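Long-range contacts in probable fimbrial chaperone YadV (Escherichia coli K-12, PDB 5GHU), which probably acts as a periplasmic chaperone of the chaperone-usher pathway, helping pilin subunits fold on their way to fimbrial assembly: residues W89-E94 with A113-I118; D167-G172 with S201-F206; S132-A137 with T157-S162; K26-L31 with D63-Q68; P52-P57 with M73-T78. All coordinates share one frame; numbering follows the deposited sequence.

Contact 1 (W89-E94 with A113-I118)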
# COMPACT_ATOMS: atom_id res chain seq x y z
N TRP A 89 0.58 2.13 8.23
CA TRP A 89 -0.84 1.94 8.00
C TRP A 89 -1.70 2.99 8.68
O TRP A 89 -1.60 3.21 9.87
CB TRP A 89 -1.24 0.55 8.47
CG TRP A 89 -0.65 -0.42 7.51
CD1 TRP A 89 0.63 -0.93 7.51
CD2 TRP A 89 -1.27 -0.93 6.33
NE1 TRP A 89 0.82 -1.74 6.43
CE2 TRP A 89 -0.34 -1.77 5.69
CE3 TRP A 89 -2.53 -0.77 5.77
CZ2 TRP A 89 -0.65 -2.46 4.53
CZ3 TRP A 89 -2.83 -1.46 4.63
CH2 TRP A 89 -1.90 -2.29 4.02
N PHE A 90 -2.52 3.64 7.87
CA PHE A 90 -3.53 4.56 8.38
C PHE A 90 -4.82 3.79 8.62
O PHE A 90 -5.40 3.24 7.68
CB PHE A 90 -3.76 5.72 7.38
CG PHE A 90 -4.84 6.68 7.84
CD1 PHE A 90 -4.70 7.38 9.02
CD2 PHE A 90 -6.04 6.78 7.16
CE1 PHE A 90 -5.68 8.23 9.50
CE2 PHE A 90 -7.03 7.63 7.62
CZ PHE A 90 -6.86 8.34 8.82
N ASN A 91 -5.26 3.77 9.89
CA ASN A 91 -6.44 3.01 10.30
C ASN A 91 -7.60 3.88 10.64
O ASN A 91 -7.43 4.90 11.31
CB ASN A 91 -6.14 2.20 11.57
CG ASN A 91 -5.05 1.16 11.37
OD1 ASN A 91 -5.34 -0.01 11.25
ND2 ASN A 91 -3.79 1.58 11.34
N VAL A 92 -8.79 3.41 10.26
CA VAL A 92 -10.06 4.00 10.61
C VAL A 92 -10.98 2.94 11.18
O VAL A 92 -11.20 1.91 10.56
CB VAL A 92 -10.67 4.63 9.36
CG1 VAL A 92 -12.06 5.12 9.64
CG2 VAL A 92 -9.73 5.73 8.90
N LEU A 93 -11.49 3.19 12.38
CA LEU A 93 -12.35 2.22 13.06
C LEU A 93 -13.68 2.90 13.38
O LEU A 93 -13.67 3.93 14.04
CB LEU A 93 -11.64 1.70 14.35
CG LEU A 93 -12.30 0.69 15.30
CD1 LEU A 93 -13.30 1.33 16.26
CD2 LEU A 93 -12.97 -0.37 14.50
N GLU A 94 -14.81 2.38 12.92
CA GLU A 94 -16.09 3.05 13.20
C GLU A 94 -16.89 2.24 14.21
O GLU A 94 -16.74 1.04 14.30
CB GLU A 94 -16.91 3.27 11.90
CG GLU A 94 -17.47 2.01 11.23
CD GLU A 94 -17.90 2.23 9.77
OE1 GLU A 94 -17.19 2.95 9.05
OE2 GLU A 94 -18.92 1.68 9.34
N ALA A 113 -18.42 -3.24 15.32
CA ALA A 113 -17.66 -2.09 14.84
C ALA A 113 -16.86 -2.51 13.60
O ALA A 113 -16.72 -3.70 13.34
CB ALA A 113 -16.75 -1.56 15.93
N PHE A 114 -16.34 -1.57 12.82
CA PHE A 114 -15.62 -1.96 11.60
C PHE A 114 -14.34 -1.16 11.36
O PHE A 114 -14.29 0.02 11.64
CB PHE A 114 -16.55 -1.79 10.38
CG PHE A 114 -17.82 -2.57 10.50
CD1 PHE A 114 -18.91 -2.04 11.18
CD2 PHE A 114 -17.92 -3.84 9.95
CE1 PHE A 114 -20.09 -2.77 11.32
CE2 PHE A 114 -19.11 -4.57 10.08
CZ PHE A 114 -20.19 -4.03 10.76
N ARG A 115 -13.31 -1.82 10.83
CA ARG A 115 -12.02 -1.21 10.69
C ARG A 115 -11.52 -1.32 9.25
O ARG A 115 -11.60 -2.38 8.63
CB ARG A 115 -11.01 -1.89 11.61
CG ARG A 115 -9.58 -1.47 11.37
CD ARG A 115 -8.69 -2.64 11.79
NE ARG A 115 -7.33 -2.22 12.03
CZ ARG A 115 -6.39 -3.01 12.51
NH1 ARG A 115 -6.66 -4.26 12.78
NH2 ARG A 115 -5.15 -2.56 12.68
N THR A 116 -10.96 -0.22 8.73
CA THR A 116 -10.38 -0.19 7.41
C THR A 116 -8.98 0.41 7.53
O THR A 116 -8.72 1.21 8.41
CB THR A 116 -11.24 0.63 6.42
OG1 THR A 116 -12.43 -0.11 6.13
CG2 THR A 116 -10.51 0.87 5.11
N ARG A 117 -8.06 -0.02 6.67
CA ARG A 117 -6.68 0.49 6.71
C ARG A 117 -6.24 0.79 5.29
O ARG A 117 -6.56 0.02 4.39
CB ARG A 117 -5.70 -0.54 7.28
CG ARG A 117 -5.96 -1.06 8.67
CD ARG A 117 -4.87 -2.05 9.08
NE ARG A 117 -4.47 -2.88 7.95
CZ ARG A 117 -3.43 -3.71 7.96
NH1 ARG A 117 -2.67 -3.80 9.04
NH2 ARG A 117 -3.14 -4.42 6.88
N ILE A 118 -5.46 1.86 5.09
CA ILE A 118 -4.76 2.12 3.82
C ILE A 118 -3.31 2.43 4.11
O ILE A 118 -2.96 2.77 5.23
CB ILE A 118 -5.34 3.31 3.01
CG1 ILE A 118 -5.21 4.63 3.78
CG2 ILE A 118 -6.76 3.03 2.56
CD1 ILE A 118 -5.71 5.83 2.97
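Trp89 and Arg117 meet because each sets its CG anti to its own carbonyl carbon (chi1 -71° and -58°); a bend at chi3 of Arg117 then lays its guanidinium over one face of the indole. With planes 19° apart, Arg117 CZ stands 4.0 Å from the centroid of the six-membered ring of Trp89, which makes this a stack and a cation-pi pair at once. The aliphatic root joins in, Arg117 CB lying 3.5 Å from Trp89 CE3, and NH1 has a weak bond to Gly40 O. On the same face of the sheet Arg115 runs extended from CG to NE and turns the edge of its guanidinium to the amide of Asn91. Arg115 NE and NH2 both donate to Asn91 OD1, NH2 at 2.9 Å; the oxygen is placed with less certainty, and NH2 also has a salt bridge to Asp41. The other face carries Phe90, whose CB is 4.0 Å from Ile118 CG1, and Val92, Thr116 and Glu94. The carboxylate of Glu94 bonds to the backbone N atoms of Asp2 and Ile3.

Underneath lies a regular antiparallel ladder. Phe90 with Ile118, Val92 with Thr116 and Glu94 with Phe114 are the hydrogen-bonded pairs, bonded in both directions, for example Val92 N to Thr116 O at 2.9 Å and Glu94 N to Phe114 O at 2.7 Å. Two successive strands joined in this way fit the F and G strands of the immunoglobulin-like N-terminal domain of PapD-type chaperones, whose G strand in relatives completes the fold of a bound pilin.

Contact 2 (D167-G172 with S201-F206)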
# COMPACT_ATOMS: atom_id res chain seq x y z
N ASP A 167 0.40 -11.74 -13.50
CA ASP A 167 0.35 -13.16 -13.90
C ASP A 167 1.60 -13.53 -14.68
O ASP A 167 2.36 -12.68 -15.19
CB ASP A 167 -0.93 -13.41 -14.75
CG ASP A 167 -1.07 -12.40 -15.93
OD1 ASP A 167 -0.41 -12.62 -16.95
OD2 ASP A 167 -1.86 -11.48 -15.79
N LEU A 168 1.80 -14.83 -14.79
CA LEU A 168 2.85 -15.41 -15.60
C LEU A 168 2.19 -16.12 -16.77
O LEU A 168 1.18 -16.76 -16.58
CB LEU A 168 3.63 -16.39 -14.74
CG LEU A 168 4.82 -16.97 -15.49
CD1 LEU A 168 5.94 -17.14 -14.48
CD2 LEU A 168 4.38 -18.31 -16.07
N GLU A 169 2.73 -15.93 -17.97
CA GLU A 169 2.18 -16.58 -19.17
C GLU A 169 3.23 -17.41 -19.84
O GLU A 169 4.37 -17.00 -19.98
CB GLU A 169 1.68 -15.52 -20.14
CG GLU A 169 0.36 -15.77 -20.79
CD GLU A 169 -0.28 -14.44 -21.13
OE1 GLU A 169 0.47 -13.51 -21.48
OE2 GLU A 169 -1.49 -14.31 -20.98
N ALA A 170 2.82 -18.58 -20.30
CA ALA A 170 3.71 -19.43 -21.07
C ALA A 170 2.89 -20.34 -21.96
O ALA A 170 1.98 -20.99 -21.47
CB ALA A 170 4.58 -20.28 -20.14
N SER A 171 3.23 -20.37 -23.25
CA SER A 171 2.56 -21.25 -24.20
C SER A 171 1.05 -21.03 -24.16
O SER A 171 0.29 -22.02 -24.25
CB SER A 171 2.86 -22.73 -23.90
OG SER A 171 4.26 -23.02 -23.86
N GLY A 172 0.64 -19.79 -23.98
CA GLY A 172 -0.75 -19.37 -24.05
C GLY A 172 -1.56 -19.61 -22.79
O GLY A 172 -2.76 -19.33 -22.75
N SER A 201 10.06 -20.05 -21.86
CA SER A 201 9.77 -18.76 -22.47
C SER A 201 8.62 -18.05 -21.79
O SER A 201 7.71 -17.56 -22.45
CB SER A 201 9.47 -18.93 -23.95
OG SER A 201 10.59 -19.51 -24.60
N ALA A 202 8.67 -17.98 -20.47
CA ALA A 202 7.57 -17.38 -19.73
C ALA A 202 7.72 -15.87 -19.68
O ALA A 202 8.85 -15.34 -19.72
CB ALA A 202 7.51 -17.92 -18.35
N LYS A 203 6.59 -15.21 -19.56
CA LYS A 203 6.61 -13.74 -19.41
C LYS A 203 5.77 -13.36 -18.21
O LYS A 203 4.70 -13.92 -17.97
CB LYS A 203 6.04 -13.04 -20.65
CG LYS A 203 6.50 -13.60 -21.97
CD LYS A 203 5.88 -12.82 -23.14
CE LYS A 203 4.58 -13.47 -23.68
NZ LYS A 203 3.31 -12.92 -23.12
N VAL A 204 6.21 -12.30 -17.51
CA VAL A 204 5.44 -11.74 -16.42
C VAL A 204 4.71 -10.51 -16.90
O VAL A 204 5.26 -9.73 -17.69
CB VAL A 204 6.37 -11.37 -15.22
CG1 VAL A 204 5.63 -10.59 -14.14
CG2 VAL A 204 6.90 -12.66 -14.66
N HIS A 205 3.45 -10.36 -16.50
CA HIS A 205 2.73 -9.12 -16.77
C HIS A 205 2.14 -8.66 -15.42
O HIS A 205 1.73 -9.49 -14.61
CB HIS A 205 1.63 -9.36 -17.83
CG HIS A 205 0.90 -8.11 -18.22
ND1 HIS A 205 -0.16 -7.62 -17.51
CD2 HIS A 205 1.14 -7.22 -19.21
CE1 HIS A 205 -0.60 -6.51 -18.08
NE2 HIS A 205 0.20 -6.22 -19.10
N PHE A 206 2.04 -7.35 -15.19
CA PHE A 206 1.49 -6.90 -13.91
C PHE A 206 0.91 -5.51 -14.05
O PHE A 206 1.15 -4.78 -15.03
CB PHE A 206 2.59 -6.94 -12.80
CG PHE A 206 3.80 -6.08 -13.10
CD1 PHE A 206 3.72 -4.67 -12.89
CD2 PHE A 206 4.98 -6.63 -13.60
CE1 PHE A 206 4.80 -3.89 -13.19
CE2 PHE A 206 6.09 -5.82 -13.87
CZ PHE A 206 5.97 -4.45 -13.65
O HOH W 1 -1.33 -8.75 -15.20
O HOH W 2 1.96 -12.70 -18.39
O HOH W 3 1.98 -11.53 -20.81
O HOH W 4 5.70 -19.46 -23.77
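Backbone bonding defines the pairing of Asp167 with His205 and of Glu169 with Lys203: each is a hydrogen-bonded antiparallel pair with a bond in both directions, such as Asp167 N to His205 O at 2.8 Å and Lys203 N to Glu169 O at 2.9 Å.

Charge adds a looser link. Lys203, bent at chi3 and chi4 (-94° and 95°), folds back so that NZ comes 3.3 Å from Glu169 OE1, a salt bridge with weak hydrogen-bond geometry. Water 3 also joins the two groups, donating to Glu169 OE1 at 2.6 Å, while the other carboxylate oxygen of Glu169 pairs with Arg174.

Water likewise joins Asp167 to His205; the carboxylate of the one and the imidazole of the other lie side by side, planes 15° apart. Water 1 sits in the ring plane, 2.8 Å from His205 ND1, and donates to Asp167 OD2 at 2.8 Å; His205 NE2 bonds to Glu217.

Apolar packing occupies the reverse face, where Leu168 CD2 lies 3.9 Å from Ala202 CB and Ala170 CB lies 4.2 Å from the same methyl. Leu168 and Val204 also touch Leu151 of the facing sheet, the layered packing of the immunoglobulin-like beta sandwich that forms the C-terminal domain of PapD-type chaperones.

Contact 3 (S132-A137 with T157-S162)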
# COMPACT_ATOMS: atom_id res chain seq x y z
N SER A 132 6.92 6.07 -9.93
CA SER A 132 6.10 5.37 -10.92
C SER A 132 6.95 4.55 -11.89
O SER A 132 6.41 3.71 -12.63
CB SER A 132 5.24 6.37 -11.69
OG SER A 132 4.21 6.91 -10.85
N GLU A 133 8.26 4.74 -11.86
CA GLU A 133 9.17 3.99 -12.69
C GLU A 133 9.79 2.79 -11.92
O GLU A 133 10.50 1.96 -12.53
CB GLU A 133 10.29 4.90 -13.21
CG GLU A 133 9.76 5.99 -14.21
CD GLU A 133 10.81 7.05 -14.53
OE1 GLU A 133 12.00 6.72 -14.64
OE2 GLU A 133 10.44 8.22 -14.66
N ALA A 134 9.55 2.72 -10.62
CA ALA A 134 10.17 1.65 -9.87
C ALA A 134 9.64 0.26 -10.31
O ALA A 134 10.40 -0.67 -10.30
CB ALA A 134 9.93 1.87 -8.35
N PRO A 135 8.35 0.16 -10.69
CA PRO A 135 7.92 -1.19 -11.11
C PRO A 135 8.72 -1.68 -12.30
O PRO A 135 9.00 -2.90 -12.40
CB PRO A 135 6.43 -1.00 -11.47
CG PRO A 135 5.99 0.14 -10.53
CD PRO A 135 7.22 1.10 -10.53
N LEU A 136 9.05 -0.79 -13.27
CA LEU A 136 9.86 -1.18 -14.43
C LEU A 136 11.25 -1.64 -14.02
O LEU A 136 11.90 -2.40 -14.72
CB LEU A 136 9.97 0.03 -15.41
CG LEU A 136 11.05 -0.04 -16.51
CD1 LEU A 136 10.83 -1.26 -17.48
CD2 LEU A 136 11.13 1.29 -17.34
N ALA A 137 11.76 -1.09 -12.90
CA ALA A 137 13.10 -1.44 -12.43
C ALA A 137 13.20 -2.78 -11.74
O ALA A 137 14.31 -3.30 -11.59
CB ALA A 137 13.62 -0.36 -11.49
N THR A 157 15.39 -0.17 -6.08
CA THR A 157 15.06 1.28 -5.96
C THR A 157 14.80 1.65 -4.48
O THR A 157 14.49 0.77 -3.62
CB THR A 157 13.81 1.71 -6.76
OG1 THR A 157 12.62 1.34 -6.06
CG2 THR A 157 13.80 1.07 -8.15
N PRO A 158 14.74 2.95 -4.20
CA PRO A 158 14.32 3.39 -2.84
C PRO A 158 12.84 3.51 -2.60
O PRO A 158 12.44 4.02 -1.56
CB PRO A 158 14.97 4.79 -2.72
CG PRO A 158 15.01 5.28 -4.20
CD PRO A 158 15.35 4.02 -5.01
N TYR A 159 12.02 2.99 -3.52
CA TYR A 159 10.57 3.07 -3.44
C TYR A 159 9.92 1.71 -3.25
O TYR A 159 10.39 0.70 -3.80
CB TYR A 159 9.98 3.67 -4.74
CG TYR A 159 10.55 5.03 -5.07
CD1 TYR A 159 10.13 6.14 -4.34
CD2 TYR A 159 11.48 5.19 -6.11
CE1 TYR A 159 10.62 7.43 -4.65
CE2 TYR A 159 11.97 6.50 -6.45
CZ TYR A 159 11.52 7.58 -5.70
OH TYR A 159 11.98 8.88 -5.93
N TYR A 160 8.86 1.69 -2.46
CA TYR A 160 7.99 0.51 -2.50
C TYR A 160 7.39 0.36 -3.88
O TYR A 160 7.08 1.36 -4.59
CB TYR A 160 6.82 0.63 -1.49
CG TYR A 160 7.27 0.51 -0.08
CD1 TYR A 160 7.82 1.59 0.61
CD2 TYR A 160 7.24 -0.71 0.54
CE1 TYR A 160 8.27 1.44 1.92
CE2 TYR A 160 7.72 -0.86 1.88
CZ TYR A 160 8.22 0.25 2.53
OH TYR A 160 8.70 0.08 3.82
N VAL A 161 7.15 -0.91 -4.24
CA VAL A 161 6.25 -1.22 -5.36
C VAL A 161 5.10 -2.05 -4.86
O VAL A 161 5.28 -3.04 -4.15
CB VAL A 161 6.96 -1.96 -6.53
CG1 VAL A 161 5.92 -2.34 -7.63
CG2 VAL A 161 8.05 -1.06 -7.15
N SER A 162 3.87 -1.60 -5.22
CA SER A 162 2.62 -2.26 -4.80
C SER A 162 1.88 -2.70 -6.06
O SER A 162 1.97 -2.01 -7.08
CB SER A 162 1.71 -1.27 -4.05
OG SER A 162 2.33 -0.81 -2.82
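Ala134 and Val161 form the tight centre of this contact. The CB of Ala134 points at the 157-162 segment and is surrounded on that side by Val161 CG2 at 3.7 Å, Thr157 OG1 at 3.6 Å and Tyr159 CB at 4.0 Å. Pro135 continues the packing, its CG lying 3.8 Å from Val161 CG1, so both branches of the valine are used: CG1 against the proline ring, CG2 against the alanine methyl. All four of Ala134, Pro135, Tyr159 and Val161 are buried, and Pro135 also touches Phe206, Ala208 and Ile216.

Towards the end of the short helix the contact thins to a single methyl pair, Ala137 CB to Thr157 CG2 at 3.6 Å, between partly exposed residues. The helix here has only weak backbone bonds from Ala137 N, to the carbonyls of Glu133 and Ala134.

Thr157 also shapes its own segment. With chi1 at 79°, Thr157 OG1 accepts from Tyr159 N at 3.1 Å, an ST turn with an N-H...O angle of 161°, and also bonds to Asn155 OD1. A valine in its place would probably leave Tyr159 N and Asn155 OD1 without this partner, and the turn that presents Tyr159 CB to Ala134 would be less firmly set.

Further along the turn, Tyr159 OH bonds to Gly129 O, Tyr160 N to Glu85, and the Tyr160 ring meets that of Phe121 on strand 114-123. A loop of the second domain whose tyrosines reach Glu85 and Phe121 of the first is consistent with the boundary between the two immunoglobulin-like domains of a PapD-type chaperone.

Contact 4 (K26-L31 with D63-Q68)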
# COMPACT_ATOMS: atom_id res chain seq x y z
N LYS A 26 -20.89 7.90 4.64
CA LYS A 26 -21.87 7.69 3.57
C LYS A 26 -23.15 7.05 4.10
O LYS A 26 -24.10 6.87 3.34
CB LYS A 26 -21.30 6.81 2.46
CG LYS A 26 -20.01 7.32 1.83
CD LYS A 26 -20.20 8.64 1.09
CE LYS A 26 -21.09 8.46 -0.15
NZ LYS A 26 -21.42 9.75 -0.85
N GLY A 27 -23.17 6.68 5.39
CA GLY A 27 -24.28 5.94 5.98
C GLY A 27 -25.41 6.83 6.45
O GLY A 27 -25.37 8.04 6.24
N ASN A 28 -26.42 6.26 7.10
CA ASN A 28 -27.57 7.06 7.52
C ASN A 28 -27.60 7.44 9.00
O ASN A 28 -28.44 8.22 9.43
CB ASN A 28 -28.86 6.32 7.18
CG ASN A 28 -28.96 6.01 5.71
OD1 ASN A 28 -29.00 4.84 5.32
ND2 ASN A 28 -28.96 7.05 4.88
N ASN A 29 -26.67 6.89 9.77
CA ASN A 29 -26.55 7.18 11.18
C ASN A 29 -25.19 7.76 11.51
O ASN A 29 -24.23 7.54 10.77
CB ASN A 29 -26.80 5.90 11.98
CG ASN A 29 -28.07 5.19 11.55
OD1 ASN A 29 -29.14 5.79 11.50
ND2 ASN A 29 -27.94 3.91 11.22
N PRO A 30 -25.09 8.50 12.58
CA PRO A 30 -23.81 9.06 12.96
C PRO A 30 -22.94 7.98 13.49
O PRO A 30 -23.45 6.98 13.92
CB PRO A 30 -24.15 9.99 14.10
CG PRO A 30 -25.44 9.52 14.60
CD PRO A 30 -26.16 8.94 13.46
N LEU A 31 -21.64 8.18 13.45
CA LEU A 31 -20.70 7.17 13.96
C LEU A 31 -19.59 7.82 14.79
O LEU A 31 -19.21 8.96 14.52
CB LEU A 31 -20.08 6.39 12.80
CG LEU A 31 -20.89 5.38 11.99
CD1 LEU A 31 -22.25 5.87 11.70
CD2 LEU A 31 -20.21 5.06 10.66
N ASP A 63 -21.40 12.81 11.56
CA ASP A 63 -22.83 12.62 11.33
C ASP A 63 -23.06 12.00 9.98
O ASP A 63 -22.17 12.02 9.13
CB ASP A 63 -23.57 13.94 11.41
CG ASP A 63 -23.91 14.30 12.82
OD1 ASP A 63 -24.04 13.36 13.63
OD2 ASP A 63 -24.03 15.50 13.13
N ALA A 64 -24.24 11.43 9.79
CA ALA A 64 -24.62 10.88 8.50
C ALA A 64 -24.41 11.93 7.41
O ALA A 64 -24.81 13.09 7.57
CB ALA A 64 -26.07 10.44 8.51
N LYS A 65 -23.78 11.51 6.32
CA LYS A 65 -23.62 12.36 5.14
C LYS A 65 -22.75 13.57 5.44
O LYS A 65 -22.80 14.56 4.73
CB LYS A 65 -24.98 12.81 4.61
CG LYS A 65 -25.99 11.69 4.48
CD LYS A 65 -25.58 10.65 3.44
CE LYS A 65 -26.53 9.45 3.52
NZ LYS A 65 -26.21 8.42 2.50
N ARG A 66 -21.97 13.50 6.51
CA ARG A 66 -20.99 14.55 6.77
C ARG A 66 -19.59 13.94 6.80
O ARG A 66 -19.43 12.74 6.60
CB ARG A 66 -21.29 15.26 8.08
CG ARG A 66 -22.66 15.96 8.06
CD ARG A 66 -22.51 17.06 7.03
NE ARG A 66 -21.87 18.20 7.66
CZ ARG A 66 -22.55 19.14 8.33
NH1 ARG A 66 -23.87 19.04 8.43
NH2 ARG A 66 -21.92 20.16 8.90
N GLY A 67 -18.57 14.76 7.00
CA GLY A 67 -17.20 14.22 6.94
C GLY A 67 -16.29 14.89 7.95
O GLY A 67 -16.74 15.72 8.75
N GLN A 68 -15.01 14.54 7.90
CA GLN A 68 -14.02 14.99 8.86
C GLN A 68 -12.67 14.87 8.20
O GLN A 68 -12.33 13.82 7.66
CB GLN A 68 -14.05 14.10 10.11
CG GLN A 68 -12.97 14.40 11.15
CD GLN A 68 -13.14 15.78 11.75
OE1 GLN A 68 -14.20 16.11 12.28
NE2 GLN A 68 -12.10 16.60 11.64
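Lys65 grips Lys26 through one hydrogen bond, Lys65 NZ to the backbone O of Lys26 at 2.7 Å, with the donor 45° out of the carbonyl plane. Lys65 CE passes 3.3 Å from Gly27 O. Next to it Ala64 CB is wedged against two carbonyls, 3.4 Å from Gly27 O and 3.4 Å from Asn28 O, and the far end closes with Pro30 CB at 3.4 Å from Asp63 OD1. Gly27 O is buried by these contacts and has no polar partner in the model.

A second shell sets the geometry. Asp63 to Arg66 form a type II beta turn closed by Arg66 N to Asp63 O at 3.0 Å; Lys65, with phi at +64°, takes the third position, and a bend at chi2 (-65°) directs its chain back over the 26-31 loop. That loop is shaped in turn by Asn25, whose side chain bonds to Gly27 N and to Asn29 O, while its backbone bonds to Lys65 and Arg66.

At the surface of the N-terminal domain, the turn joins strands 53-62 and 67-74, and the loop crosses it from strand 19-25, the sheet neighbour of 67-74, to strand 31-38, the neighbour of 53-62.

Contact 5 (P52-P57 with M73-T78)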
# COMPACT_ATOMS: atom_id res chain seq x y z
N PRO A 52 6.26 7.47 14.60
CA PRO A 52 6.53 8.89 14.85
C PRO A 52 5.51 9.78 14.14
O PRO A 52 5.89 10.68 13.42
CB PRO A 52 7.93 9.09 14.27
CG PRO A 52 8.02 8.05 13.11
CD PRO A 52 7.21 6.86 13.64
N PHE A 53 4.23 9.51 14.33
CA PHE A 53 3.17 10.33 13.73
C PHE A 53 2.07 10.57 14.76
O PHE A 53 1.89 9.79 15.68
CB PHE A 53 2.56 9.66 12.51
CG PHE A 53 3.51 9.49 11.35
CD1 PHE A 53 4.30 8.36 11.27
CD2 PHE A 53 3.60 10.47 10.35
CE1 PHE A 53 5.19 8.18 10.21
CE2 PHE A 53 4.49 10.30 9.28
CZ PHE A 53 5.27 9.14 9.21
N THR A 54 1.32 11.65 14.58
CA THR A 54 0.04 11.82 15.26
C THR A 54 -1.06 11.92 14.18
O THR A 54 -0.77 12.25 13.02
CB THR A 54 0.02 13.06 16.15
OG1 THR A 54 0.33 14.22 15.38
CG2 THR A 54 1.03 12.94 17.27
N ALA A 55 -2.28 11.57 14.56
CA ALA A 55 -3.46 11.70 13.68
C ALA A 55 -4.49 12.42 14.48
O ALA A 55 -4.91 11.92 15.55
CB ALA A 55 -3.95 10.34 13.23
N THR A 56 -4.91 13.59 14.03
CA THR A 56 -5.85 14.36 14.83
C THR A 56 -6.99 14.90 13.98
O THR A 56 -6.82 15.34 12.85
CB THR A 56 -5.14 15.50 15.55
OG1 THR A 56 -4.52 16.34 14.59
CG2 THR A 56 -4.07 14.93 16.48
N PRO A 57 -8.20 14.82 14.53
CA PRO A 57 -8.54 14.30 15.85
C PRO A 57 -8.49 12.76 15.86
O PRO A 57 -8.93 12.11 14.91
CB PRO A 57 -9.96 14.83 16.07
CG PRO A 57 -10.52 14.96 14.70
CD PRO A 57 -9.38 15.34 13.82
N MET A 73 0.61 13.95 11.13
CA MET A 73 1.77 14.79 11.39
C MET A 73 2.98 13.98 11.86
O MET A 73 2.88 13.25 12.84
CB MET A 73 1.42 15.86 12.42
CG MET A 73 2.53 16.82 12.56
SD MET A 73 2.11 18.22 13.63
CE MET A 73 0.68 18.94 12.87
N TYR A 74 4.10 14.09 11.16
CA TYR A 74 5.35 13.42 11.56
C TYR A 74 5.95 14.13 12.78
O TYR A 74 6.00 15.34 12.83
CB TYR A 74 6.34 13.40 10.39
CG TYR A 74 7.72 12.81 10.67
CD1 TYR A 74 7.88 11.46 10.95
CD2 TYR A 74 8.87 13.61 10.60
CE1 TYR A 74 9.16 10.92 11.19
CE2 TYR A 74 10.14 13.08 10.83
CZ TYR A 74 10.29 11.73 11.11
OH TYR A 74 11.55 11.21 11.34
N THR A 75 6.39 13.35 13.74
CA THR A 75 6.86 13.92 15.00
C THR A 75 8.36 13.75 15.15
O THR A 75 8.96 14.37 16.02
CB THR A 75 6.16 13.27 16.20
OG1 THR A 75 6.55 11.89 16.27
CG2 THR A 75 4.64 13.40 16.09
N ALA A 76 8.95 12.89 14.33
CA ALA A 76 10.38 12.58 14.45
C ALA A 76 10.75 12.13 15.85
O ALA A 76 11.88 12.35 16.30
CB ALA A 76 11.23 13.78 14.05
N SER A 77 9.82 11.51 16.55
CA SER A 77 10.14 10.96 17.87
C SER A 77 11.15 9.84 17.68
O SER A 77 12.00 9.58 18.54
CB SER A 77 8.88 10.47 18.58
OG SER A 77 8.13 9.59 17.76
N THR A 78 11.02 9.16 16.54
CA THR A 78 11.99 8.21 16.01
C THR A 78 12.40 8.75 14.65
O THR A 78 11.56 9.27 13.93
CB THR A 78 11.40 6.81 15.79
OG1 THR A 78 10.66 6.40 16.94
CG2 THR A 78 12.51 5.81 15.49
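Phe53 lies against Met73 and Tyr74 along the whole length of its side chain. Phe53 CB sits 3.6 Å from Met73 O, and chi1 of -65° turns the ring, CG anti to the carbonyl carbon, across the neighbouring backbone. Phe53 CD2 then meets Tyr74 CA at 3.6 Å, CE2 of the same ring meets Tyr74 CB at 3.8 Å, and at the tip its CZ comes 3.9 Å from Tyr74 CD1, which stands over one face of the phenyl near its rim. The two rings are oblique, with planes 58° apart. Phe88 and Tyr12 add edge-to-face contacts with the Phe53 ring.

The pair belongs to the antiparallel hairpin of strands 53-62 and 67-74 in the immunoglobulin-like N-terminal domain. Phe53 and Tyr74 are a non-hydrogen-bonded pair; Thr54 and Met73, beside them, bond in both directions, Thr54 N to Met73 O at 2.8 Å. An alanine here in place of Phe53, lacking the ring, is likely to open a gap beside Tyr74 and leave Phe88 and Tyr12 without their edge-to-face partner.

Past the strand end the pairing changes character. Thr75 N donates to Pro52 O at 2.7 Å, from 45° out of the carbonyl plane. The pyrrolidine of Pro52 crosses Tyr74, Pro52 CG lying 3.6 Å from Tyr74 CE1. Pro52 CB approaches Ser77 OG at 3.5 Å. Tyr74 OH reaches on to the backbone N of Leu80.

In the fold
From the N terminus, contact 4 opens first at 26-31, and contact 5 opens at 52-57 before contact 4 closes at 63-68; contact 5 closes at 73-78, so the two cross. They share strand 67-74 and touch where Gln68 packs on Pro57. Contact 1 follows in series, closing the connection between strands 86-95 and 114-123 of the same sheet, and touches contact 4 through Glu94 and Leu31. All three lie in the N-terminal domain. Contact 3, about 26 Å from contact 1 between centres, closes 138-156 beside the domain boundary. Contact 2, last in the chain, joins two strands of the C-terminal domain and touches contact 3 through Phe206 and Pro135.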